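Carboxypeptidase 1 (Deinococcus radiodurans str. R1, PDB 5GIV) is a zinc-dependent metallocarboxypeptidase of the M32 family that probably removes amino acids one at a time from peptide C-termini with broad specificity, proline excepted. Local coordinates at residues H244-T249 with G269-E274; S309-A314 with A445-K450; S429-A434 with E474-A479; E437-G442 with H456-E461. All coordinates share one frame; numbering follows the deposited sequence.

Contact 1 (H244-T249 with G269-E274); sequences HDVRIT and GHALYE. With ZN (zinc ion), chain G.
Val-246 reaches from strand 245-249 onto Ala-271 of helix 269-274. Its CG1 lies 3.6 Å from Ala-271 CB, and its CG2 is turned toward Glu-274. CG1 stands opposite the N of Val-246 itself (chi1 -176°), which sets this branch against the helix. The methyl of Ala-271 has a second partner in Ile-248, whose CG2 is also 3.6 Å from Ala-271 CB. One small side chain thus meets two branched ones. The strand and helix axes pass 8.4 Å apart and run antiparallel, at 175°.

Glu-274 gives only its CB to the contact, 4.0 Å from Val-246 CG1. Its chain then bends at chi2 and carries the carboxylate away. That group is buried but well supplied: it pairs with Arg-240 and bonds to His-295 and the backbone N of Gly-289.

One residue before Ala-271, His-270 binds the zinc ion through NE2 at 2.2 Å. Its ND1 is hydrogen-bonded to His-295, a second-shell contact that would help fix the ring. His-266 and Glu-296 complete the protein ligands. This is the HExxH zinc helix of a metallopeptidase, packed against strand 245-250, the middle strand of the small three-stranded sheet.

Contact 2 (S309-A314 with A445-K450); sequences SRAFWA and ADFARK
Ala-311 and Phe-447 meet through their CB atoms, which are 3.9 Å apart. Both CB atoms point across the contact. The Phe-447 ring then leads away, because CG sits beside its own backbone N and opposite the carbonyl carbon (chi1 -60°). The methyl of Ala-311 lies at the edge of the ring, near its plane, and not over a face. Next to this pair, the carbonyl O of Ala-311 approaches Ala-448 CA at 4.0 Å. The CA atoms of Ala-311 and Ala-448 are 5.3 Å apart, a close approach that small residues on both sides permit. The contact is apolar and modest, with 175 Å² buried in all.

Both segments hold a helix end. Ser-309 is the N-cap of the helix starting at Arg-310. Its OG accepts from Phe-312 N at 3.3 Å, with an N-H...O angle of 154°. Across the contact, Lys-450 has positive phi and is the C-prime residue of a Schellman motif. Its backbone N bonds to Phe-447 O at 2.8 Å. The first turn of one helix thus packs on the last turn of the other.

Phe-312 turns its CB away from the contact. Its ring packs on Val-217 and Tyr-221 of helix 207-221 and on Leu-265 of helix 257-275. Phe-447 meets the ring of Phe-452, just beyond its helix. Trp-313 touches Met-336 of helix 333-339 and Leu-261 of helix 257-275. The pair of helix ends lies about 25 Å from the centre of the chain, with helices 207-221, 257-275 and 333-339 round helix 310-323.

Contact 3 (S429-A434 with E474-A479); sequences SAQFYA and ELIERA
Phe-432 extends from helix 429-434 to Ile-476 and Ala-479 of helix 474-479, one turn apart. Its CZ is 3.9 Å from Ile-476 CG1, and the two side chains cross at about a right angle. Ala-479 CB lies at the ring edge, in its plane, 4.0 Å from Phe-432 CE1. The CB of Phe-432 does not point straight at the other helix, but the ring spans the distance. The axes stay 10.7 Å apart at their closest and run at 35°, so long side chains have to bridge them.

Gln-431 makes the other close approach. Its chain is extended, with CG opposite the backbone N (chi1 -177°). This carries NE2 to 3.5 Å from Ile-476 CG2, a van der Waals contact. The polar ends of the amide are used elsewhere: NE2 bonds to Ala-483 O and Thr-480 OG1, and OE1 accepts from Thr-485 N.

Phe-432, Ile-476 and Gln-431 form the buried part. Phe-432 is backed by Ser-297 and Gln-298 of helix 292-306 and by Val-463 of helix 453-464. Toward the outside, Ala-479 is partly exposed, and Glu-477 and Arg-478 are exposed and take no part.

The direct contact is van der Waals packing, mostly apolar, with the amide nitrogen of Gln-431 against a methyl of Ile-476. The bonds of the buried amide, to Thr-480 at the end of helix 472-480 and to Ala-483 and Thr-485 just after it, tie helix 420-439 to that region. Ile-476 is only packed against. Phe-432, Ile-476 and Ala-479 thus supply apolar packing, while the Gln-431 bonds probably give the direction-specific hold.

Contact 4 (E437-G442 with H456-E461); sequences EAANPG and HGWLRE
The indole of Trp-458 meets two groups of the 437-442 segment, both placed obliquely to its ring. Ala-439 CB is 3.4 Å from Trp-458 NE1. Asn-440 ND2 is 3.5 Å from Trp-458 CD1. The Asn-440 amide stands nearly perpendicular to the indole, with the planes 88° apart, so the two do not stack. At the ring edge, in the plane, lies Leu-459 CD2 from the next residue of the same helix. CG of Trp-458 is swung opposite the backbone N (chi1 -170°), and this carries the indole across toward Ala-439.

Asn-440 ND2 has its polar partner in Ala-436 O, so its approach to the indole is packing. Beyond it the chain turns through Pro-441 to Gly-442, the N-cap of the next helix. Glu-437 braces this turn: both of its carboxylate oxygens accept from Gly-442 N, OE1 at 3.2 Å, and OE1 also takes Leu-443 N. A serine in place of Trp-458 would probably open a gap beside Ala-439 and leave the Asn-440 amide without the ring it rests against.

Trp-458 also touches Ala-435 and Ala-436, which extends the contact along helix 420-439. On another side of helix 453-464, Leu-459 packs on Gln-298, Leu-301 and Trp-302 of helix 292-306. Helix 453-464 thus packs on both the end of helix 420-439 and helix 292-306.

Contact 1 closes first along the chain, near the zinc ion. Contact 2 then opens at 309-314, and its second segment, 445-450, falls between the two segments of contact 4. Contact 4 is nested inside the loop closed by contact 3. Contacts 3 and 4 share helix 420-439, with centres 11 Å apart, and touch where the indole of Trp-458 packs on the carbonyl oxygens of Phe-432 and Ala-479. Phe-447 of contact 2 touches Tyr-433 of contact 3. Leu-272 of contact 1 touches His-456 of contact 4. Contacts 1 and 2 do not touch, and their centres are 23 Å apart. The helices from 420 to 480 are thus joined by these touches, and helix 453-464 meets the zinc-binding helix 257-275.

Contact 1 (H244-T249 with G269-E274)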
# COMPACT_ATOMS: atom_id res chain seq x y z
N HIS A 244 -0.27 4.47 -14.24
CA HIS A 244 1.15 4.76 -14.17
C HIS A 244 1.77 4.12 -12.93
O HIS A 244 2.72 4.65 -12.34
CB HIS A 244 1.40 6.27 -14.19
CG HIS A 244 0.91 6.93 -15.43
ND1 HIS A 244 1.61 6.91 -16.61
CD2 HIS A 244 -0.23 7.63 -15.68
CE1 HIS A 244 0.94 7.56 -17.54
NE2 HIS A 244 -0.18 8.01 -17.00
N ASP A 245 1.28 2.94 -12.56
CA ASP A 245 1.67 2.27 -11.32
C ASP A 245 1.64 0.76 -11.59
O ASP A 245 0.62 0.09 -11.37
CB ASP A 245 0.72 2.66 -10.19
CG ASP A 245 1.30 2.38 -8.82
OD1 ASP A 245 2.39 1.80 -8.71
OD2 ASP A 245 0.64 2.75 -7.83
N VAL A 246 2.75 0.23 -12.09
CA VAL A 246 2.87 -1.19 -12.41
C VAL A 246 3.96 -1.76 -11.51
O VAL A 246 5.15 -1.55 -11.75
CB VAL A 246 3.18 -1.42 -13.89
CG1 VAL A 246 3.20 -2.91 -14.17
CG2 VAL A 246 2.11 -0.74 -14.74
N ARG A 247 3.55 -2.48 -10.47
CA ARG A 247 4.46 -2.92 -9.43
C ARG A 247 4.82 -4.39 -9.58
O ARG A 247 4.02 -5.21 -10.04
CB ARG A 247 3.86 -2.66 -8.05
CG ARG A 247 3.37 -1.22 -7.91
CD ARG A 247 3.16 -0.83 -6.45
NE ARG A 247 2.64 0.53 -6.35
CZ ARG A 247 2.23 1.10 -5.22
NH1 ARG A 247 2.28 0.45 -4.07
NH2 ARG A 247 1.77 2.34 -5.25
N ILE A 248 6.05 -4.72 -9.17
CA ILE A 248 6.56 -6.08 -9.24
C ILE A 248 7.10 -6.46 -7.87
O ILE A 248 7.45 -5.61 -7.05
CB ILE A 248 7.65 -6.23 -10.33
CG1 ILE A 248 8.86 -5.37 -10.02
CG2 ILE A 248 7.11 -5.85 -11.71
CD1 ILE A 248 10.00 -5.61 -10.97
N THR A 249 7.14 -7.77 -7.61
CA THR A 249 7.71 -8.28 -6.38
C THR A 249 8.63 -9.45 -6.71
O THR A 249 8.45 -10.13 -7.73
CB THR A 249 6.64 -8.72 -5.37
OG1 THR A 249 5.88 -9.81 -5.91
CG2 THR A 249 5.70 -7.56 -5.04
N GLY A 269 9.45 -8.25 -17.02
CA GLY A 269 8.94 -8.48 -18.36
C GLY A 269 7.44 -8.31 -18.42
O GLY A 269 6.91 -7.67 -19.33
N HIS A 270 6.72 -8.92 -17.47
CA HIS A 270 5.30 -8.65 -17.34
C HIS A 270 5.04 -7.15 -17.25
O HIS A 270 4.15 -6.62 -17.92
CB HIS A 270 4.73 -9.35 -16.10
CG HIS A 270 4.51 -10.82 -16.26
ND1 HIS A 270 3.77 -11.35 -17.30
CD2 HIS A 270 4.92 -11.87 -15.52
CE1 HIS A 270 3.73 -12.66 -17.18
NE2 HIS A 270 4.42 -13.01 -16.11
N ALA A 271 5.82 -6.45 -16.43
CA ALA A 271 5.54 -5.04 -16.17
C ALA A 271 5.86 -4.18 -17.38
O ALA A 271 5.17 -3.18 -17.64
CB ALA A 271 6.33 -4.56 -14.95
N LEU A 272 6.91 -4.53 -18.12
CA LEU A 272 7.24 -3.79 -19.33
C LEU A 272 6.07 -3.80 -20.30
O LEU A 272 5.73 -2.76 -20.88
CB LEU A 272 8.48 -4.39 -19.99
CG LEU A 272 9.78 -4.09 -19.27
CD1 LEU A 272 10.89 -4.92 -19.85
CD2 LEU A 272 10.08 -2.59 -19.41
N TYR A 273 5.45 -4.96 -20.48
CA TYR A 273 4.27 -5.07 -21.32
C TYR A 273 3.22 -4.05 -20.90
O TYR A 273 2.74 -3.26 -21.72
CB TYR A 273 3.74 -6.50 -21.25
CG TYR A 273 2.58 -6.82 -22.15
CD1 TYR A 273 2.09 -5.89 -23.06
CD2 TYR A 273 1.96 -8.05 -22.07
CE1 TYR A 273 1.02 -6.19 -23.87
CE2 TYR A 273 0.90 -8.36 -22.87
CZ TYR A 273 0.43 -7.43 -23.77
OH TYR A 273 -0.65 -7.78 -24.57
N GLU A 274 2.83 -4.06 -19.62
CA GLU A 274 1.81 -3.14 -19.13
C GLU A 274 2.27 -1.69 -19.26
O GLU A 274 1.48 -0.80 -19.62
CB GLU A 274 1.44 -3.45 -17.68
CG GLU A 274 0.77 -4.80 -17.46
CD GLU A 274 -0.63 -4.89 -18.05
OE1 GLU A 274 -1.08 -6.02 -18.33
OE2 GLU A 274 -1.28 -3.84 -18.24
ZN ZN G . 4.69 -15.05 -15.38
O HOH W 1 4.37 -14.42 -13.07
O HOH W 2 5.10 -16.94 -14.72
O HOH W 3 2.40 -14.75 -14.59

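Contact 2 (S309-A314 with A445-K450)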
# COMPACT_ATOMS: atom_id res chain seq x y z
N SER A 309 20.96 -15.23 -21.89
CA SER A 309 21.75 -15.30 -23.11
C SER A 309 23.21 -14.98 -22.82
O SER A 309 23.54 -14.38 -21.79
CB SER A 309 21.21 -14.34 -24.17
OG SER A 309 21.49 -13.01 -23.79
N ARG A 310 24.09 -15.39 -23.73
CA ARG A 310 25.50 -15.09 -23.54
C ARG A 310 25.75 -13.58 -23.58
O ARG A 310 26.55 -13.06 -22.80
CB ARG A 310 26.35 -15.82 -24.58
CG ARG A 310 27.79 -15.95 -24.14
CD ARG A 310 28.62 -16.99 -24.92
NE ARG A 310 27.84 -17.99 -25.66
CZ ARG A 310 28.13 -19.29 -25.68
NH1 ARG A 310 29.18 -19.76 -25.01
NH2 ARG A 310 27.37 -20.12 -26.38
N ALA A 311 25.04 -12.87 -24.45
CA ALA A 311 25.24 -11.43 -24.56
C ALA A 311 24.91 -10.71 -23.26
O ALA A 311 25.55 -9.71 -22.91
CB ALA A 311 24.40 -10.86 -25.71
N PHE A 312 23.89 -11.19 -22.54
CA PHE A 312 23.52 -10.58 -21.27
C PHE A 312 24.69 -10.59 -20.29
O PHE A 312 24.98 -9.58 -19.63
CB PHE A 312 22.30 -11.30 -20.69
CG PHE A 312 21.84 -10.75 -19.36
CD1 PHE A 312 22.45 -11.14 -18.18
CD2 PHE A 312 20.77 -9.86 -19.31
CE1 PHE A 312 22.01 -10.65 -16.97
CE2 PHE A 312 20.33 -9.36 -18.09
CZ PHE A 312 20.95 -9.76 -16.93
N TRP A 313 25.37 -11.74 -20.16
CA TRP A 313 26.43 -11.84 -19.17
C TRP A 313 27.74 -11.21 -19.64
O TRP A 313 28.55 -10.76 -18.81
CB TRP A 313 26.63 -13.30 -18.76
CG TRP A 313 25.53 -13.73 -17.86
CD1 TRP A 313 24.49 -14.55 -18.17
CD2 TRP A 313 25.31 -13.29 -16.52
NE1 TRP A 313 23.64 -14.67 -17.09
CE2 TRP A 313 24.13 -13.91 -16.07
CE3 TRP A 313 26.00 -12.44 -15.65
CZ2 TRP A 313 23.62 -13.71 -14.78
CZ3 TRP A 313 25.50 -12.24 -14.37
CH2 TRP A 313 24.32 -12.87 -13.95
N ALA A 314 27.97 -11.13 -20.96
CA ALA A 314 29.08 -10.32 -21.44
C ALA A 314 28.94 -8.88 -20.97
O ALA A 314 29.95 -8.21 -20.71
CB ALA A 314 29.17 -10.37 -22.96
N ALA A 445 24.52 -7.62 -30.10
CA ALA A 445 25.60 -6.65 -29.94
C ALA A 445 25.14 -5.46 -29.11
O ALA A 445 25.92 -4.91 -28.32
CB ALA A 445 26.10 -6.19 -31.31
N ASP A 446 23.87 -5.05 -29.26
CA ASP A 446 23.33 -4.00 -28.42
C ASP A 446 23.35 -4.41 -26.95
O ASP A 446 23.69 -3.61 -26.07
CB ASP A 446 21.89 -3.66 -28.84
CG ASP A 446 21.80 -3.14 -30.26
OD1 ASP A 446 22.85 -2.84 -30.87
OD2 ASP A 446 20.67 -2.99 -30.76
N PHE A 447 22.98 -5.66 -26.67
CA PHE A 447 22.85 -6.11 -25.28
C PHE A 447 24.18 -6.02 -24.55
O PHE A 447 24.23 -5.63 -23.37
CB PHE A 447 22.33 -7.55 -25.23
CG PHE A 447 20.97 -7.73 -25.88
CD1 PHE A 447 20.16 -6.64 -26.14
CD2 PHE A 447 20.53 -9.00 -26.22
CE1 PHE A 447 18.92 -6.82 -26.73
CE2 PHE A 447 19.30 -9.18 -26.81
CZ PHE A 447 18.49 -8.09 -27.06
N ALA A 448 25.28 -6.37 -25.23
CA ALA A 448 26.60 -6.29 -24.61
C ALA A 448 26.94 -4.87 -24.19
O ALA A 448 27.80 -4.68 -23.33
CB ALA A 448 27.66 -6.83 -25.56
N ARG A 449 26.28 -3.88 -24.79
CA ARG A 449 26.43 -2.48 -24.44
C ARG A 449 25.38 -2.00 -23.43
O ARG A 449 25.27 -0.80 -23.18
CB ARG A 449 26.36 -1.63 -25.72
CG ARG A 449 26.90 -0.21 -25.60
CD ARG A 449 26.96 0.48 -26.97
NE ARG A 449 25.64 0.66 -27.58
CZ ARG A 449 25.15 -0.12 -28.54
NH1 ARG A 449 25.88 -1.14 -29.01
NH2 ARG A 449 23.94 0.11 -29.03
N LYS A 450 24.60 -2.93 -22.85
CA LYS A 450 23.50 -2.62 -21.92
C LYS A 450 22.44 -1.75 -22.59
O LYS A 450 21.73 -0.98 -21.93
CB LYS A 450 24.01 -1.96 -20.64
CG LYS A 450 25.04 -2.81 -19.91
CD LYS A 450 25.43 -2.22 -18.57
CE LYS A 450 26.48 -3.10 -17.89
NZ LYS A 450 26.94 -2.55 -16.59

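Contact 3 (S429-A434 with E474-A479)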
# COMPACT_ATOMS: atom_id res chain seq x y z
N SER A 429 7.40 -16.43 -26.70
CA SER A 429 8.56 -15.61 -26.36
C SER A 429 9.60 -15.64 -27.47
O SER A 429 10.12 -14.59 -27.87
CB SER A 429 9.17 -16.08 -25.03
OG SER A 429 9.76 -17.37 -25.14
N ALA A 430 9.92 -16.84 -27.98
CA ALA A 430 10.89 -16.95 -29.07
C ALA A 430 10.33 -16.44 -30.40
O ALA A 430 11.08 -15.90 -31.22
CB ALA A 430 11.36 -18.40 -29.23
N GLN A 431 9.03 -16.63 -30.63
CA GLN A 431 8.42 -16.14 -31.86
C GLN A 431 8.46 -14.61 -31.91
O GLN A 431 8.84 -14.03 -32.93
CB GLN A 431 6.98 -16.66 -31.97
CG GLN A 431 6.23 -16.28 -33.25
CD GLN A 431 4.94 -17.10 -33.44
OE1 GLN A 431 4.76 -18.14 -32.80
NE2 GLN A 431 4.04 -16.63 -34.31
N PHE A 432 8.09 -13.95 -30.81
CA PHE A 432 8.20 -12.50 -30.77
C PHE A 432 9.65 -12.06 -30.87
O PHE A 432 9.97 -11.11 -31.58
CB PHE A 432 7.59 -11.95 -29.48
CG PHE A 432 6.10 -11.86 -29.52
CD1 PHE A 432 5.46 -11.11 -30.50
CD2 PHE A 432 5.33 -12.50 -28.57
CE1 PHE A 432 4.09 -11.02 -30.54
CE2 PHE A 432 3.95 -12.42 -28.60
CZ PHE A 432 3.33 -11.68 -29.59
N TYR A 433 10.54 -12.76 -30.19
CA TYR A 433 11.93 -12.33 -30.16
C TYR A 433 12.55 -12.39 -31.55
O TYR A 433 13.24 -11.45 -31.96
CB TYR A 433 12.71 -13.19 -29.18
CG TYR A 433 14.14 -12.79 -29.03
CD1 TYR A 433 14.50 -11.79 -28.14
CD2 TYR A 433 15.14 -13.41 -29.77
CE1 TYR A 433 15.83 -11.42 -27.98
CE2 TYR A 433 16.47 -13.04 -29.63
CZ TYR A 433 16.80 -12.04 -28.73
OH TYR A 433 18.12 -11.67 -28.57
N ALA A 434 12.32 -13.49 -32.28
CA ALA A 434 12.89 -13.64 -33.61
C ALA A 434 12.39 -12.56 -34.56
O ALA A 434 13.14 -12.08 -35.42
CB ALA A 434 12.58 -15.03 -34.17
N GLU A 474 -4.71 -11.89 -33.95
CA GLU A 474 -4.37 -10.76 -34.80
C GLU A 474 -3.05 -10.12 -34.39
O GLU A 474 -2.24 -9.77 -35.25
CB GLU A 474 -5.49 -9.73 -34.76
CG GLU A 474 -6.78 -10.18 -35.39
CD GLU A 474 -7.94 -9.28 -35.02
OE1 GLU A 474 -7.80 -8.46 -34.09
OE2 GLU A 474 -9.00 -9.41 -35.66
N LEU A 475 -2.83 -9.94 -33.08
CA LEU A 475 -1.59 -9.33 -32.62
C LEU A 475 -0.39 -10.18 -33.01
O LEU A 475 0.60 -9.67 -33.53
CB LEU A 475 -1.64 -9.10 -31.11
CG LEU A 475 -0.47 -8.39 -30.42
CD1 LEU A 475 -0.40 -6.90 -30.78
CD2 LEU A 475 -0.56 -8.57 -28.91
N ILE A 476 -0.47 -11.49 -32.77
CA ILE A 476 0.65 -12.37 -33.10
C ILE A 476 0.88 -12.39 -34.60
O ILE A 476 2.02 -12.40 -35.08
CB ILE A 476 0.38 -13.77 -32.54
CG1 ILE A 476 0.34 -13.74 -31.02
CG2 ILE A 476 1.45 -14.74 -33.03
CD1 ILE A 476 -0.20 -15.01 -30.40
N GLU A 477 -0.21 -12.39 -35.38
CA GLU A 477 -0.11 -12.45 -36.83
C GLU A 477 0.52 -11.17 -37.39
O GLU A 477 1.42 -11.23 -38.23
CB GLU A 477 -1.49 -12.69 -37.43
CG GLU A 477 -1.54 -13.66 -38.59
CD GLU A 477 -0.93 -13.08 -39.85
OE1 GLU A 477 0.01 -13.69 -40.40
OE2 GLU A 477 -1.38 -11.99 -40.28
N ARG A 478 0.04 -10.01 -36.93
CA ARG A 478 0.57 -8.75 -37.43
C ARG A 478 2.01 -8.54 -36.99
O ARG A 478 2.83 -8.03 -37.76
CB ARG A 478 -0.29 -7.58 -36.97
CG ARG A 478 -1.76 -7.70 -37.30
CD ARG A 478 -2.55 -6.64 -36.57
NE ARG A 478 -2.19 -5.31 -37.04
CZ ARG A 478 -2.75 -4.74 -38.11
NH1 ARG A 478 -3.68 -5.40 -38.80
NH2 ARG A 478 -2.39 -3.51 -38.49
N ALA A 479 2.34 -8.94 -35.76
CA ALA A 479 3.65 -8.61 -35.23
C ALA A 479 4.75 -9.51 -35.79
O ALA A 479 5.86 -9.04 -36.02
CB ALA A 479 3.63 -8.69 -33.70

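Contact 4 (E437-G442 with H456-E461)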
# COMPACT_ATOMS: atom_id res chain seq x y z
N GLU A 437 14.50 -9.55 -33.85
CA GLU A 437 15.84 -9.59 -34.43
C GLU A 437 15.78 -9.45 -35.95
O GLU A 437 16.62 -8.76 -36.54
CB GLU A 437 16.56 -10.87 -34.01
CG GLU A 437 17.75 -11.27 -34.89
CD GLU A 437 18.99 -10.35 -34.77
OE1 GLU A 437 19.07 -9.52 -33.83
OE2 GLU A 437 19.90 -10.48 -35.64
N ALA A 438 14.79 -10.07 -36.59
CA ALA A 438 14.62 -9.88 -38.03
C ALA A 438 14.49 -8.41 -38.40
O ALA A 438 15.04 -7.96 -39.41
CB ALA A 438 13.40 -10.66 -38.52
N ALA A 439 13.79 -7.63 -37.58
CA ALA A 439 13.63 -6.20 -37.84
C ALA A 439 14.78 -5.36 -37.33
O ALA A 439 14.83 -4.16 -37.64
CB ALA A 439 12.32 -5.68 -37.24
N ASN A 440 15.67 -5.92 -36.51
CA ASN A 440 16.79 -5.16 -35.93
C ASN A 440 18.03 -6.05 -35.91
O ASN A 440 18.47 -6.51 -34.85
CB ASN A 440 16.45 -4.67 -34.53
CG ASN A 440 15.21 -3.80 -34.50
OD1 ASN A 440 15.29 -2.59 -34.57
ND2 ASN A 440 14.05 -4.43 -34.37
N PRO A 441 18.67 -6.26 -37.08
CA PRO A 441 19.84 -7.15 -37.15
C PRO A 441 20.97 -6.72 -36.22
O PRO A 441 21.55 -5.64 -36.38
CB PRO A 441 20.26 -7.06 -38.62
CG PRO A 441 19.70 -5.77 -39.11
CD PRO A 441 18.41 -5.59 -38.36
N GLY A 442 21.21 -7.49 -35.18
CA GLY A 442 22.36 -7.23 -34.35
C GLY A 442 21.96 -6.85 -32.94
O GLY A 442 22.66 -6.08 -32.28
N HIS A 456 13.29 -3.43 -26.95
CA HIS A 456 12.13 -2.87 -26.25
C HIS A 456 11.29 -2.00 -27.17
O HIS A 456 10.05 -2.10 -27.16
CB HIS A 456 12.61 -2.10 -25.02
CG HIS A 456 11.51 -1.56 -24.16
ND1 HIS A 456 11.18 -0.23 -24.14
CD2 HIS A 456 10.64 -2.18 -23.33
CE1 HIS A 456 10.17 -0.04 -23.31
NE2 HIS A 456 9.82 -1.22 -22.81
N GLY A 457 11.93 -1.16 -27.98
CA GLY A 457 11.18 -0.33 -28.91
C GLY A 457 10.34 -1.16 -29.87
O GLY A 457 9.16 -0.88 -30.08
N TRP A 458 10.93 -2.22 -30.42
CA TRP A 458 10.17 -3.09 -31.31
C TRP A 458 8.97 -3.71 -30.58
O TRP A 458 7.86 -3.72 -31.11
CB TRP A 458 11.09 -4.19 -31.86
CG TRP A 458 10.44 -4.98 -32.96
CD1 TRP A 458 10.52 -4.74 -34.30
CD2 TRP A 458 9.60 -6.14 -32.81
NE1 TRP A 458 9.78 -5.66 -35.00
CE2 TRP A 458 9.21 -6.53 -34.11
CE3 TRP A 458 9.16 -6.88 -31.71
CZ2 TRP A 458 8.39 -7.64 -34.34
CZ3 TRP A 458 8.34 -7.98 -31.93
CH2 TRP A 458 7.97 -8.35 -33.24
N LEU A 459 9.19 -4.23 -29.38
CA LEU A 459 8.11 -4.86 -28.63
C LEU A 459 7.04 -3.86 -28.25
O LEU A 459 5.85 -4.16 -28.30
CB LEU A 459 8.68 -5.56 -27.39
CG LEU A 459 9.60 -6.74 -27.67
CD1 LEU A 459 10.38 -7.13 -26.43
CD2 LEU A 459 8.80 -7.93 -28.18
N ARG A 460 7.45 -2.65 -27.86
CA ARG A 460 6.46 -1.63 -27.54
C ARG A 460 5.62 -1.27 -28.76
O ARG A 460 4.39 -1.19 -28.69
CB ARG A 460 7.14 -0.39 -26.96
CG ARG A 460 6.17 0.67 -26.47
CD ARG A 460 6.84 2.01 -26.24
NE ARG A 460 7.54 2.47 -27.44
CZ ARG A 460 6.97 3.19 -28.41
NH1 ARG A 460 5.69 3.53 -28.34
NH2 ARG A 460 7.70 3.57 -29.46
N GLU A 461 6.27 -1.07 -29.91
CA GLU A 461 5.54 -0.66 -31.11
C GLU A 461 4.68 -1.78 -31.68
O GLU A 461 3.60 -1.50 -32.23
CB GLU A 461 6.50 -0.12 -32.16
CG GLU A 461 7.07 1.23 -31.81
CD GLU A 461 8.12 1.71 -32.78
OE1 GLU A 461 8.72 0.86 -33.50
OE2 GLU A 461 8.32 2.94 -32.85